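Local coordinates for MlnD (Bacillus methylotrophicus, PDB 5IL5), which forms the dehydratase domain of a trans-AT polyketide synthase linked to the antibiotic macrolactin and probably acts on polyketide intermediates carried on phosphopantetheine, at residues I165-F170 with S184-E189; L32-S37 with A206-C211; E95-E100 with P237-E242; K241-F246 with I278-S283. All coordinates share one frame; numbering follows the deposited sequence.

From the N terminus, contact 2 opens first, at L32-S37, and contact 3 opens next, at E95-E100, both in the N-terminal hotdog region. Contact 1 (I165-F170 with S184-E189) then closes a short loop in the C-terminal region and lies nested inside the loops of both. Contact 2 closes at A206-C211 and contact 3 at P237-E242, so these two cross, and each joins one hotdog half to the other. Contact 4 begins on K241 and E242, where contact 3 ends, and pairs K241-F246 with I278-S283. Contacts 3 and 4 use the two edges of strand 239-245, about 14 Å apart between centres; contact 1 lies about 23 to 25 Å from the others, centre to centre.

Contact 1: residues I165-F170 with S184-E189; sequences IPHEAF and SLKAAE
H167 reaches from the first turn of helix 167-176 to the backbone of A188, its ND1 donating a hydrogen bond to A188 O at 2.9 Å. The bond is nearly straight (159° at the hydrogen). It lies in the imidazole plane and meets the acceptor almost along the C=O axis. With CG swung opposite the backbone N (chi1 156°), the ring stands beside its own carbonyl carbon and turns the ND1 edge to the other segment. K186 meets the same ring at its edge: its CB lies 4.0 Å from H167 CE1, and its extended chain crosses the histidine side chain at about a right angle. One turn further on, F170 uses a similar first torsion (175°) to bring its CD2 and CE2 atoms obliquely to the methyl of A188, with F170 CE2 3.9 Å from A188 CB. A188 is thus gripped twice, its carbonyl by H167 and its methyl by F170, while its N-H is taken by the hydroxyl of Y171. The ring of Y227, from helix 215-229, meets F170, and F170 N closes the first helical turn on P166 O at 2.9 Å. P166 is the N-cap, and just before it I165 pairs with C191 of strand 188-194. This short edge strand running directly into a helix belongs to the C-terminal hotdog fold of the domain.

Contact 2: residues L32-S37 with A206-C211; sequences LHPYIS and AGPKGC
C211 points its sulfur into the angle between the rings of H33 and Y35, and P34 closes in beside it. The phenol is the nearer of the two rings: C211 SG lies 4.2 Å from the Y35 ring centroid and 39° off its normal, an oblique sulfur-aromatic contact. It leans toward the hydroxyl end, with Y35 OH 3.5 Å from C211 SG. From the imidazole centroid of H33 the sulfur is 4.8 Å away, again oblique at 55° off the normal, and CE1 is the ring atom that meets it. The C211 torsion that sets SG opposite its carbonyl carbon (chi1 -86°) directs it to this spot. These residues belong to the two halves of a double hotdog: H33, P34 and Y35 come just before strand 36-39 of the N-terminal half, whereas P208 to C211 lie in the loop leading to helix 215-229 of the C-terminal half. The histidine is held at both nitrogens. Y35 N donates to H33 ND1 at 3.0 Å within a type I turn from H33 to I36, and NE2 is hydrogen-bonded to E76 of helix 74-86. The turn also lays P34 CD over one face of the imidazole, toward its rim. On the loop side, P34 CG touches C211 SG at 3.8 Å and P208 CG at 4.0 Å, so the two proline rings meet through their CG atoms. G210 brings its backbone close instead, its CA resting 3.9 Å from P34 CD.

Contact 3: residues E95-E100 with P237-E242; sequences ELSFRE and PENIKE
Strands 92-98 and 239-245 pair antiparallel at the seam of the double hotdog, where L96 to F98, the end of strand 92-98 in the N-terminal half, meets N239 to E242 of the C-terminal half. The axes of these segments approach to 4.8 Å at 168°. L96 and I240 form the hydrogen-bonded pair, L96 N donating to I240 O at 2.7 Å and I240 N to L96 O at 2.9 Å. E95 N to K241 O and F98 N to E238 O extend the ladder. S97 and N239 make the adjoining non-hydrogen-bonded pair, their side chains on the face opposite L96. On the buried face, L96 CB meets I240 CB at 4.0 Å, and I75 of helix 74-86 packs on the leucine. Classic bulges at E238-N239 and K241-E242, facing V286 and S283, interrupt the pairing on the other edge of strand 239-245. F98 crosses I240 at a slant; with CG turned opposite its carbonyl carbon (chi1 -65°), the phenyl ring runs alongside P237 O and brings CE1 to within 4.0 Å of I240 CD1.

Contact 4: residues K241-F246 with I278-S283; sequences KECTIF and ILMELS
I278 meets F246 at the start of the pairing: the two side chains lie side by side and point the same way, with I278 CG2 4.0 Å from F246 CE2. L279 contributes its carbonyl, which accepts F246 N at 2.8 Å; L279 and M280 form a classic bulge facing V271 on the neighbouring strand. M280 runs its CG past T244 O and then bends at its last torsion (70°), placing SD 4.3 Å from I245 CG1 and also near C243 SG. From M280 to L282 the ladder is regular, joining strands 239-245 and 278-286 of the C-terminal hotdog; segments 241-245 and 280-283 run antiparallel, their axes at 177°. The face carrying C243, I245, M280 and L282 is buried against helices 74-86 and 215-229, the former from the other hotdog half. E281 exchanges two backbone bonds with T244, E281 N to T244 O at 2.9 Å and T244 N to E281 O at 3.0 Å. Its extended side chain passes the edge of the F246 ring, CB 3.8 Å from F246 CE2, and the carboxylate and phenyl planes are 21° apart, nearly coplanar. T244 CG2 lies over one face of that ring, while T244 OG1 is hydrogen-bonded to K92. L282 brings CD1 4.1 Å from C243 SG. S283 N donates to E242 O at 3.0 Å, and S283 O accepts weak bonds from both K241 N and E242 N; its OG binds D268.

Contact 1: residues I165-F170 with S184-E189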
loop_
_atom_site.group_PDB
_atom_site.type_symbol
_atom_site.label_atom_id
_atom_site.label_comp_id
_atom_site.label_asym_id
_atom_site.label_seq_id
_atom_site.Cartn_x
_atom_site.Cartn_y
_atom_site.Cartn_z
ATOM N N ILE A 165 -20.405 19.754 37.275
ATOM C CA ILE A 165 -19.834 20.931 36.618
ATOM C C ILE A 165 -20.348 20.989 35.182
ATOM O O ILE A 165 -20.253 19.987 34.460
ATOM C CB ILE A 165 -18.311 20.892 36.658
ATOM C CG1 ILE A 165 -17.810 21.077 38.091
ATOM C CG2 ILE A 165 -17.715 21.974 35.760
ATOM C CD1 ILE A 165 -17.160 19.859 38.704
ATOM N N PRO A 166 -20.891 22.121 34.736
ATOM C CA PRO A 166 -21.382 22.207 33.355
ATOM C C PRO A 166 -20.246 22.216 32.340
ATOM O O PRO A 166 -19.086 22.494 32.650
ATOM C CB PRO A 166 -22.155 23.531 33.330
ATOM C CG PRO A 166 -21.712 24.273 34.540
ATOM C CD PRO A 166 -21.361 23.250 35.553
ATOM N N HIS A 167 -20.615 21.884 31.102
ATOM C CA HIS A 167 -19.683 21.840 29.978
ATOM C C HIS A 167 -18.755 23.054 29.903
ATOM O O HIS A 167 -17.533 22.912 29.775
ATOM C CB HIS A 167 -20.501 21.702 28.694
ATOM C CG HIS A 167 -19.808 22.204 27.465
ATOM N ND1 HIS A 167 -19.061 21.386 26.645
ATOM C CD2 HIS A 167 -19.767 23.436 26.905
ATOM C CE1 HIS A 167 -18.582 22.096 25.637
ATOM N NE2 HIS A 167 -18.996 23.342 25.771
ATOM N N GLU A 168 -19.328 24.259 29.947
ATOM C CA GLU A 168 -18.540 25.481 29.780
ATOM C C GLU A 168 -17.521 25.644 30.906
ATOM O O GLU A 168 -16.354 25.973 30.663
ATOM C CB GLU A 168 -19.484 26.685 29.695
ATOM C CG GLU A 168 -18.975 27.867 28.864
ATOM C CD GLU A 168 -20.041 28.932 28.656
ATOM O OE1 GLU A 168 -20.684 29.332 29.654
ATOM O OE2 GLU A 168 -20.245 29.345 27.488
ATOM N N ALA A 169 -17.946 25.423 32.151
ATOM C CA ALA A 169 -17.036 25.587 33.280
ATOM C C ALA A 169 -15.936 24.533 33.259
ATOM O O ALA A 169 -14.780 24.822 33.592
ATOM C CB ALA A 169 -17.815 25.516 34.590
ATOM N N PHE A 170 -16.280 23.303 32.892
ATOM C CA PHE A 170 -15.287 22.238 32.848
ATOM C C PHE A 170 -14.102 22.618 31.963
ATOM O O PHE A 170 -12.940 22.449 32.355
ATOM C CB PHE A 170 -15.936 20.942 32.361
ATOM C CG PHE A 170 -14.960 19.833 32.164
ATOM C CD1 PHE A 170 -14.420 19.177 33.252
ATOM C CD2 PHE A 170 -14.565 19.457 30.896
ATOM C CE1 PHE A 170 -13.507 18.160 33.079
ATOM C CE2 PHE A 170 -13.652 18.439 30.713
ATOM C CZ PHE A 170 -13.120 17.789 31.805
ATOM N N SER A 184 -14.575 20.446 17.990
ATOM C CA SER A 184 -14.703 19.072 17.528
ATOM C C SER A 184 -14.186 18.066 18.543
ATOM O O SER A 184 -14.449 16.870 18.386
ATOM C CB SER A 184 -13.948 18.892 16.214
ATOM O OG SER A 184 -12.584 19.227 16.390
ATOM N N LEU A 185 -13.474 18.515 19.575
ATOM C CA LEU A 185 -12.979 17.640 20.631
ATOM C C LEU A 185 -13.612 17.942 21.985
ATOM O O LEU A 185 -13.118 17.473 23.015
ATOM C CB LEU A 185 -11.460 17.746 20.727
ATOM C CG LEU A 185 -10.694 17.107 19.572
ATOM C CD1 LEU A 185 -9.284 17.658 19.489
ATOM C CD2 LEU A 185 -10.662 15.608 19.760
ATOM N N LYS A 186 -14.699 18.713 22.002
ATOM C CA LYS A 186 -15.388 19.076 23.237
ATOM C C LYS A 186 -16.648 18.223 23.360
ATOM O O LYS A 186 -17.759 18.640 23.028
ATOM C CB LYS A 186 -15.702 20.567 23.248
ATOM C CG LYS A 186 -14.486 21.429 23.505
ATOM C CD LYS A 186 -14.878 22.851 23.826
ATOM C CE LYS A 186 -13.696 23.782 23.701
ATOM N NZ LYS A 186 -13.925 25.050 24.442
ATOM N N ALA A 187 -16.456 16.995 23.843
ATOM C CA ALA A 187 -17.544 16.044 24.014
ATOM C C ALA A 187 -18.082 15.986 25.440
ATOM O O ALA A 187 -19.140 15.390 25.660
ATOM C CB ALA A 187 -17.078 14.649 23.588
ATOM N N ALA A 188 -17.384 16.573 26.406
ATOM C CA ALA A 188 -17.831 16.543 27.794
ATOM C C ALA A 188 -19.060 17.429 27.986
ATOM O O ALA A 188 -19.036 18.617 27.648
ATOM C CB ALA A 188 -16.698 16.989 28.717
ATOM N N GLU A 189 -20.136 16.845 28.521
ATOM C CA GLU A 189 -21.336 17.606 28.855
ATOM C C GLU A 189 -21.311 18.109 30.297
ATOM O O GLU A 189 -21.696 19.254 30.554
ATOM C CB GLU A 189 -22.597 16.766 28.617
ATOM C CG GLU A 189 -22.942 16.528 27.146
ATOM C CD GLU A 189 -24.399 16.168 26.946
ATOM O OE1 GLU A 189 -25.044 15.737 27.925
ATOM O OE2 GLU A 189 -24.899 16.316 25.809
#

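Contact 2: residues L32-S37 with A206-C211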
loop_
_atom_site.group_PDB
_atom_site.type_symbol
_atom_site.label_atom_id
_atom_site.label_comp_id
_atom_site.label_asym_id
_atom_site.label_seq_id
_atom_site.Cartn_x
_atom_site.Cartn_y
_atom_site.Cartn_z
ATOM N N LEU A 32 -7.298 4.534 3.239
ATOM C CA LEU A 32 -7.491 3.356 4.069
ATOM C C LEU A 32 -8.221 3.672 5.371
ATOM O O LEU A 32 -8.804 2.768 5.979
ATOM C CB LEU A 32 -6.141 2.712 4.376
ATOM C CG LEU A 32 -5.384 2.157 3.173
ATOM C CD1 LEU A 32 -3.935 1.884 3.534
ATOM C CD2 LEU A 32 -6.062 0.887 2.701
ATOM N N HIS A 33 -8.215 4.926 5.808
ATOM C CA HIS A 33 -8.756 5.291 7.111
ATOM C C HIS A 33 -8.745 6.816 7.210
ATOM O O HIS A 33 -7.957 7.467 6.523
ATOM C CB HIS A 33 -7.929 4.643 8.235
ATOM C CG HIS A 33 -8.376 4.951 9.631
ATOM N ND1 HIS A 33 -8.019 6.097 10.308
ATOM C CD2 HIS A 33 -9.108 4.215 10.499
ATOM C CE1 HIS A 33 -8.528 6.059 11.528
ATOM N NE2 HIS A 33 -9.195 4.928 11.667
ATOM N N PRO A 34 -9.618 7.407 8.036
ATOM C CA PRO A 34 -9.622 8.877 8.145
ATOM C C PRO A 34 -8.253 9.487 8.428
ATOM O O PRO A 34 -8.014 10.645 8.057
ATOM C CB PRO A 34 -10.601 9.142 9.302
ATOM C CG PRO A 34 -11.330 7.848 9.553
ATOM C CD PRO A 34 -10.879 6.840 8.541
ATOM N N TYR A 35 -7.353 8.755 9.085
ATOM C CA TYR A 35 -6.006 9.233 9.356
ATOM C C TYR A 35 -4.937 8.526 8.536
ATOM O O TYR A 35 -3.766 8.903 8.631
ATOM C CB TYR A 35 -5.662 9.082 10.845
ATOM C CG TYR A 35 -6.728 9.524 11.824
ATOM C CD1 TYR A 35 -7.439 10.702 11.638
ATOM C CD2 TYR A 35 -6.983 8.785 12.970
ATOM C CE1 TYR A 35 -8.397 11.108 12.547
ATOM C CE2 TYR A 35 -7.934 9.186 13.882
ATOM C CZ TYR A 35 -8.635 10.348 13.667
ATOM O OH TYR A 35 -9.582 10.747 14.577
ATOM N N ILE A 36 -5.292 7.515 7.745
ATOM C CA ILE A 36 -4.329 6.755 6.947
ATOM C C ILE A 36 -4.755 6.834 5.487
ATOM O O ILE A 36 -5.854 6.390 5.131
ATOM C CB ILE A 36 -4.217 5.290 7.417
ATOM C CG1 ILE A 36 -3.871 5.225 8.914
ATOM C CG2 ILE A 36 -3.194 4.527 6.587
ATOM C CD1 ILE A 36 -4.023 3.835 9.522
ATOM N N SER A 37 -3.891 7.401 4.644
ATOM C CA SER A 37 -4.258 7.627 3.251
ATOM C C SER A 37 -3.926 6.444 2.350
ATOM O O SER A 37 -4.688 6.145 1.425
ATOM C CB SER A 37 -3.578 8.895 2.722
ATOM O OG SER A 37 -2.174 8.756 2.651
ATOM N N ALA A 206 -21.295 11.775 15.829
ATOM C CA ALA A 206 -21.281 10.869 14.692
ATOM C C ALA A 206 -20.311 11.421 13.664
ATOM O O ALA A 206 -20.365 12.603 13.309
ATOM C CB ALA A 206 -22.677 10.694 14.096
ATOM N N GLY A 207 -19.437 10.558 13.178
ATOM C CA GLY A 207 -18.364 10.977 12.319
ATOM C C GLY A 207 -17.968 9.850 11.398
ATOM O O GLY A 207 -18.672 8.838 11.306
ATOM N N PRO A 208 -16.838 9.991 10.701
ATOM C CA PRO A 208 -16.495 9.017 9.659
ATOM C C PRO A 208 -16.590 7.597 10.179
ATOM O O PRO A 208 -16.263 7.308 11.331
ATOM C CB PRO A 208 -15.061 9.389 9.278
ATOM C CG PRO A 208 -14.527 10.067 10.486
ATOM C CD PRO A 208 -15.691 10.864 11.011
ATOM N N LYS A 209 -17.088 6.717 9.317
ATOM C CA LYS A 209 -17.293 5.331 9.704
ATOM C C LYS A 209 -16.000 4.690 10.184
ATOM O O LYS A 209 -16.023 3.822 11.066
ATOM C CB LYS A 209 -17.856 4.557 8.515
ATOM C CG LYS A 209 -18.636 3.322 8.882
ATOM C CD LYS A 209 -20.051 3.680 9.292
ATOM C CE LYS A 209 -20.857 2.436 9.552
ATOM N NZ LYS A 209 -22.223 2.744 10.046
ATOM N N GLY A 210 -14.865 5.121 9.632
ATOM C CA GLY A 210 -13.630 4.375 9.793
ATOM C C GLY A 210 -13.073 4.369 11.202
ATOM O O GLY A 210 -12.448 3.388 11.611
ATOM N N CYS A 211 -13.275 5.449 11.961
ATOM C CA CYS A 211 -12.682 5.551 13.294
ATOM C C CYS A 211 -13.375 4.587 14.243
ATOM O O CYS A 211 -14.563 4.746 14.538
ATOM C CB CYS A 211 -12.784 6.977 13.828
ATOM S SG CYS A 211 -11.447 8.072 13.345
#

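Contact 3: residues E95-E100 with P237-E242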
loop_
_atom_site.group_PDB
_atom_site.type_symbol
_atom_site.label_atom_id
_atom_site.label_comp_id
_atom_site.label_asym_id
_atom_site.label_seq_id
_atom_site.Cartn_x
_atom_site.Cartn_y
_atom_site.Cartn_z
ATOM N N GLU A 95 2.471 -0.795 26.412
ATOM C CA GLU A 95 3.740 -0.078 26.477
ATOM C C GLU A 95 3.782 1.053 25.451
ATOM O O GLU A 95 4.636 1.103 24.568
ATOM C CB GLU A 95 4.910 -1.039 26.272
ATOM C CG GLU A 95 4.839 -2.303 27.109
ATOM C CD GLU A 95 5.970 -3.249 26.780
ATOM O OE1 GLU A 95 6.935 -2.790 26.111
ATOM O OE2 GLU A 95 5.885 -4.433 27.182
ATOM N N LEU A 96 2.819 1.955 25.567
ATOM C CA LEU A 96 2.761 3.117 24.697
ATOM C C LEU A 96 3.693 4.201 25.224
ATOM O O LEU A 96 3.774 4.436 26.432
ATOM C CB LEU A 96 1.335 3.653 24.601
ATOM C CG LEU A 96 0.259 2.679 24.119
ATOM C CD1 LEU A 96 -0.291 1.837 25.269
ATOM C CD2 LEU A 96 -0.862 3.447 23.445
ATOM N N SER A 97 4.418 4.844 24.312
ATOM C CA SER A 97 5.381 5.880 24.668
ATOM C C SER A 97 5.175 7.079 23.755
ATOM O O SER A 97 5.267 6.949 22.532
ATOM C CB SER A 97 6.812 5.353 24.550
ATOM O OG SER A 97 7.739 6.348 24.925
ATOM N N PHE A 98 4.900 8.241 24.341
ATOM C CA PHE A 98 4.710 9.476 23.590
ATOM C C PHE A 98 5.919 10.376 23.810
ATOM O O PHE A 98 6.221 10.750 24.947
ATOM C CB PHE A 98 3.415 10.172 24.004
ATOM C CG PHE A 98 2.178 9.387 23.657
ATOM C CD1 PHE A 98 1.745 8.341 24.460
ATOM C CD2 PHE A 98 1.460 9.679 22.510
ATOM C CE1 PHE A 98 0.612 7.620 24.130
ATOM C CE2 PHE A 98 0.330 8.960 22.182
ATOM C CZ PHE A 98 -0.092 7.931 22.991
ATOM N N ARG A 99 6.600 10.724 22.719
ATOM C CA ARG A 99 7.867 11.440 22.785
ATOM C C ARG A 99 7.829 12.852 22.224
ATOM O O ARG A 99 8.555 13.714 22.720
ATOM C CB ARG A 99 8.947 10.642 22.048
ATOM C CG ARG A 99 9.420 9.445 22.842
ATOM C CD ARG A 99 10.270 8.510 22.021
ATOM N NE ARG A 99 11.364 9.188 21.336
ATOM C CZ ARG A 99 12.369 8.549 20.750
ATOM N NH1 ARG A 99 12.425 7.223 20.777
ATOM N NH2 ARG A 99 13.318 9.238 20.139
ATOM N N GLU A 100 7.027 13.111 21.199
ATOM C CA GLU A 100 6.944 14.441 20.618
ATOM C C GLU A 100 5.502 14.738 20.236
ATOM O O GLU A 100 4.757 13.826 19.857
ATOM C CB GLU A 100 7.839 14.590 19.375
ATOM C CG GLU A 100 9.338 14.554 19.662
ATOM C CD GLU A 100 9.822 15.738 20.494
ATOM O OE1 GLU A 100 9.112 16.773 20.531
ATOM O OE2 GLU A 100 10.913 15.627 21.103
ATOM N N PRO A 237 1.433 12.634 27.650
ATOM C CA PRO A 237 1.477 11.382 28.415
ATOM C C PRO A 237 2.662 10.535 27.994
ATOM O O PRO A 237 2.605 9.798 27.005
ATOM C CB PRO A 237 0.131 10.713 28.096
ATOM C CG PRO A 237 -0.449 11.461 26.921
ATOM C CD PRO A 237 0.494 12.553 26.517
ATOM N N GLU A 238 3.737 10.628 28.777
ATOM C CA GLU A 238 5.001 9.998 28.411
ATOM C C GLU A 238 4.844 8.494 28.230
ATOM O O GLU A 238 5.412 7.917 27.296
ATOM C CB GLU A 238 6.059 10.323 29.471
ATOM C CG GLU A 238 7.509 10.100 29.036
ATOM C CD GLU A 238 8.505 10.846 29.912
ATOM O OE1 GLU A 238 8.145 11.221 31.054
ATOM O OE2 GLU A 238 9.647 11.061 29.451
ATOM N N ASN A 239 4.079 7.842 29.105
ATOM C CA ASN A 239 3.914 6.396 29.052
ATOM C C ASN A 239 2.474 6.001 29.345
ATOM O O ASN A 239 1.771 6.668 30.106
ATOM C CB ASN A 239 4.821 5.694 30.053
ATOM C CG ASN A 239 6.271 5.712 29.634
ATOM O OD1 ASN A 239 7.018 6.616 29.992
ATOM N ND2 ASN A 239 6.680 4.707 28.870
ATOM N N ILE A 240 2.035 4.922 28.699
ATOM C CA ILE A 240 0.762 4.279 29.011
ATOM C C ILE A 240 0.984 2.772 28.942
ATOM O O ILE A 240 1.405 2.251 27.903
ATOM C CB ILE A 240 -0.366 4.709 28.060
ATOM C CG1 ILE A 240 -0.421 6.242 28.022
ATOM C CG2 ILE A 240 -1.694 4.115 28.523
ATOM C CD1 ILE A 240 -1.621 6.836 27.314
ATOM N N LYS A 241 0.713 2.074 30.044
ATOM C CA LYS A 241 1.060 0.657 30.117
ATOM C C LYS A 241 0.140 -0.194 29.243
ATOM O O LYS A 241 0.617 -1.002 28.440
ATOM C CB LYS A 241 1.039 0.180 31.574
ATOM C CG LYS A 241 2.182 0.747 32.429
ATOM C CD LYS A 241 2.863 -0.339 33.276
ATOM C CE LYS A 241 4.063 0.187 34.077
ATOM N NZ LYS A 241 5.264 0.474 33.233
ATOM N N GLU A 242 -1.179 -0.039 29.383
ATOM C CA GLU A 242 -2.117 -0.853 28.616
ATOM C C GLU A 242 -3.228 -0.010 28.014
ATOM O O GLU A 242 -3.667 0.986 28.596
ATOM C CB GLU A 242 -2.756 -1.958 29.463
ATOM C CG GLU A 242 -1.946 -3.238 29.513
ATOM C CD GLU A 242 -2.628 -4.314 30.323
ATOM O OE1 GLU A 242 -3.661 -4.013 30.956
ATOM O OE2 GLU A 242 -2.150 -5.468 30.305
#

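Contact 4: residues K241-F246 with I278-S283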
loop_
_atom_site.group_PDB
_atom_site.type_symbol
_atom_site.label_atom_id
_atom_site.label_comp_id
_atom_site.label_asym_id
_atom_site.label_seq_id
_atom_site.Cartn_x
_atom_site.Cartn_y
_atom_site.Cartn_z
ATOM N N LYS A 241 0.713 2.074 30.044
ATOM C CA LYS A 241 1.060 0.657 30.117
ATOM C C LYS A 241 0.140 -0.194 29.243
ATOM O O LYS A 241 0.617 -1.002 28.440
ATOM C CB LYS A 241 1.039 0.180 31.574
ATOM C CG LYS A 241 2.182 0.747 32.429
ATOM C CD LYS A 241 2.863 -0.339 33.276
ATOM C CE LYS A 241 4.063 0.187 34.077
ATOM N NZ LYS A 241 5.264 0.474 33.233
ATOM N N GLU A 242 -1.179 -0.039 29.383
ATOM C CA GLU A 242 -2.117 -0.853 28.616
ATOM C C GLU A 242 -3.228 -0.010 28.014
ATOM O O GLU A 242 -3.667 0.986 28.596
ATOM C CB GLU A 242 -2.756 -1.958 29.463
ATOM C CG GLU A 242 -1.946 -3.238 29.513
ATOM C CD GLU A 242 -2.628 -4.314 30.323
ATOM O OE1 GLU A 242 -3.661 -4.013 30.956
ATOM O OE2 GLU A 242 -2.150 -5.468 30.305
ATOM N N CYS A 243 -3.692 -0.448 26.842
ATOM C CA CYS A 243 -4.913 0.068 26.228
ATOM C C CYS A 243 -5.679 -1.104 25.627
ATOM O O CYS A 243 -5.217 -1.727 24.667
ATOM C CB CYS A 243 -4.608 1.112 25.163
ATOM S SG CYS A 243 -6.099 1.682 24.347
ATOM N N THR A 244 -6.859 -1.381 26.174
ATOM C CA THR A 244 -7.693 -2.496 25.753
ATOM C C THR A 244 -9.015 -1.957 25.228
ATOM O O THR A 244 -9.610 -1.064 25.839
ATOM C CB THR A 244 -7.938 -3.458 26.919
ATOM O OG1 THR A 244 -6.698 -3.735 27.587
ATOM C CG2 THR A 244 -8.583 -4.756 26.445
ATOM N N ILE A 245 -9.469 -2.501 24.105
ATOM C CA ILE A 245 -10.703 -2.074 23.455
ATOM C C ILE A 245 -11.653 -3.260 23.527
ATOM O O ILE A 245 -11.568 -4.182 22.707
ATOM C CB ILE A 245 -10.477 -1.629 22.008
ATOM C CG1 ILE A 245 -9.343 -0.606 21.915
ATOM C CG2 ILE A 245 -11.745 -1.017 21.428
ATOM C CD1 ILE A 245 -8.619 -0.693 20.617
ATOM N N PHE A 246 -12.574 -3.230 24.494
ATOM C CA PHE A 246 -13.486 -4.349 24.703
ATOM C C PHE A 246 -14.676 -4.303 23.756
ATOM O O PHE A 246 -15.185 -5.350 23.336
ATOM C CB PHE A 246 -13.980 -4.343 26.146
ATOM C CG PHE A 246 -12.887 -4.446 27.159
ATOM C CD1 PHE A 246 -12.393 -5.682 27.535
ATOM C CD2 PHE A 246 -12.353 -3.310 27.738
ATOM C CE1 PHE A 246 -11.388 -5.781 28.472
ATOM C CE2 PHE A 246 -11.345 -3.405 28.674
ATOM C CZ PHE A 246 -10.864 -4.641 29.042
ATOM N N ILE A 278 -17.600 -1.408 30.896
ATOM C CA ILE A 278 -16.338 -0.881 30.388
ATOM C C ILE A 278 -16.183 -1.231 28.913
ATOM O O ILE A 278 -16.174 -2.407 28.531
ATOM C CB ILE A 278 -15.153 -1.401 31.211
ATOM C CG1 ILE A 278 -15.268 -0.918 32.663
ATOM C CG2 ILE A 278 -13.836 -0.926 30.597
ATOM C CD1 ILE A 278 -14.296 -1.576 33.644
ATOM N N LEU A 279 -16.042 -0.200 28.077
ATOM C CA LEU A 279 -15.847 -0.365 26.642
ATOM C C LEU A 279 -14.385 -0.277 26.242
ATOM O O LEU A 279 -13.991 -0.877 25.237
ATOM C CB LEU A 279 -16.625 0.713 25.871
ATOM C CG LEU A 279 -18.098 0.925 26.232
ATOM C CD1 LEU A 279 -18.679 2.160 25.564
ATOM C CD2 LEU A 279 -18.895 -0.292 25.834
ATOM N N MET A 280 -13.586 0.475 26.997
ATOM C CA MET A 280 -12.171 0.656 26.712
ATOM C C MET A 280 -11.479 1.064 28.006
ATOM O O MET A 280 -12.037 1.826 28.797
ATOM C CB MET A 280 -11.952 1.711 25.619
ATOM C CG MET A 280 -10.498 1.972 25.267
ATOM S SD MET A 280 -10.329 3.084 23.852
ATOM C CE MET A 280 -10.869 4.617 24.579
ATOM N N GLU A 281 -10.274 0.544 28.215
ATOM C CA GLU A 281 -9.506 0.779 29.430
ATOM C C GLU A 281 -8.146 1.332 29.041
ATOM O O GLU A 281 -7.482 0.773 28.164
ATOM C CB GLU A 281 -9.340 -0.525 30.235
ATOM C CG GLU A 281 -8.501 -0.394 31.501
ATOM C CD GLU A 281 -8.248 -1.726 32.179
ATOM O OE1 GLU A 281 -8.612 -2.768 31.592
ATOM O OE2 GLU A 281 -7.670 -1.719 33.292
ATOM N N LEU A 282 -7.724 2.412 29.697
ATOM C CA LEU A 282 -6.335 2.867 29.638
ATOM C C LEU A 282 -5.747 2.817 31.038
ATOM O O LEU A 282 -6.121 3.610 31.909
ATOM C CB LEU A 282 -6.202 4.277 29.062
ATOM C CG LEU A 282 -6.182 4.370 27.542
ATOM C CD1 LEU A 282 -7.598 4.369 27.013
ATOM C CD2 LEU A 282 -5.401 5.598 27.094
ATOM N N SER A 283 -4.805 1.911 31.230
ATOM C CA SER A 283 -4.187 1.687 32.523
ATOM C C SER A 283 -2.804 2.331 32.575
ATOM O O SER A 283 -2.091 2.405 31.572
ATOM C CB SER A 283 -4.080 0.187 32.793
ATOM O OG SER A 283 -3.719 -0.066 34.138
#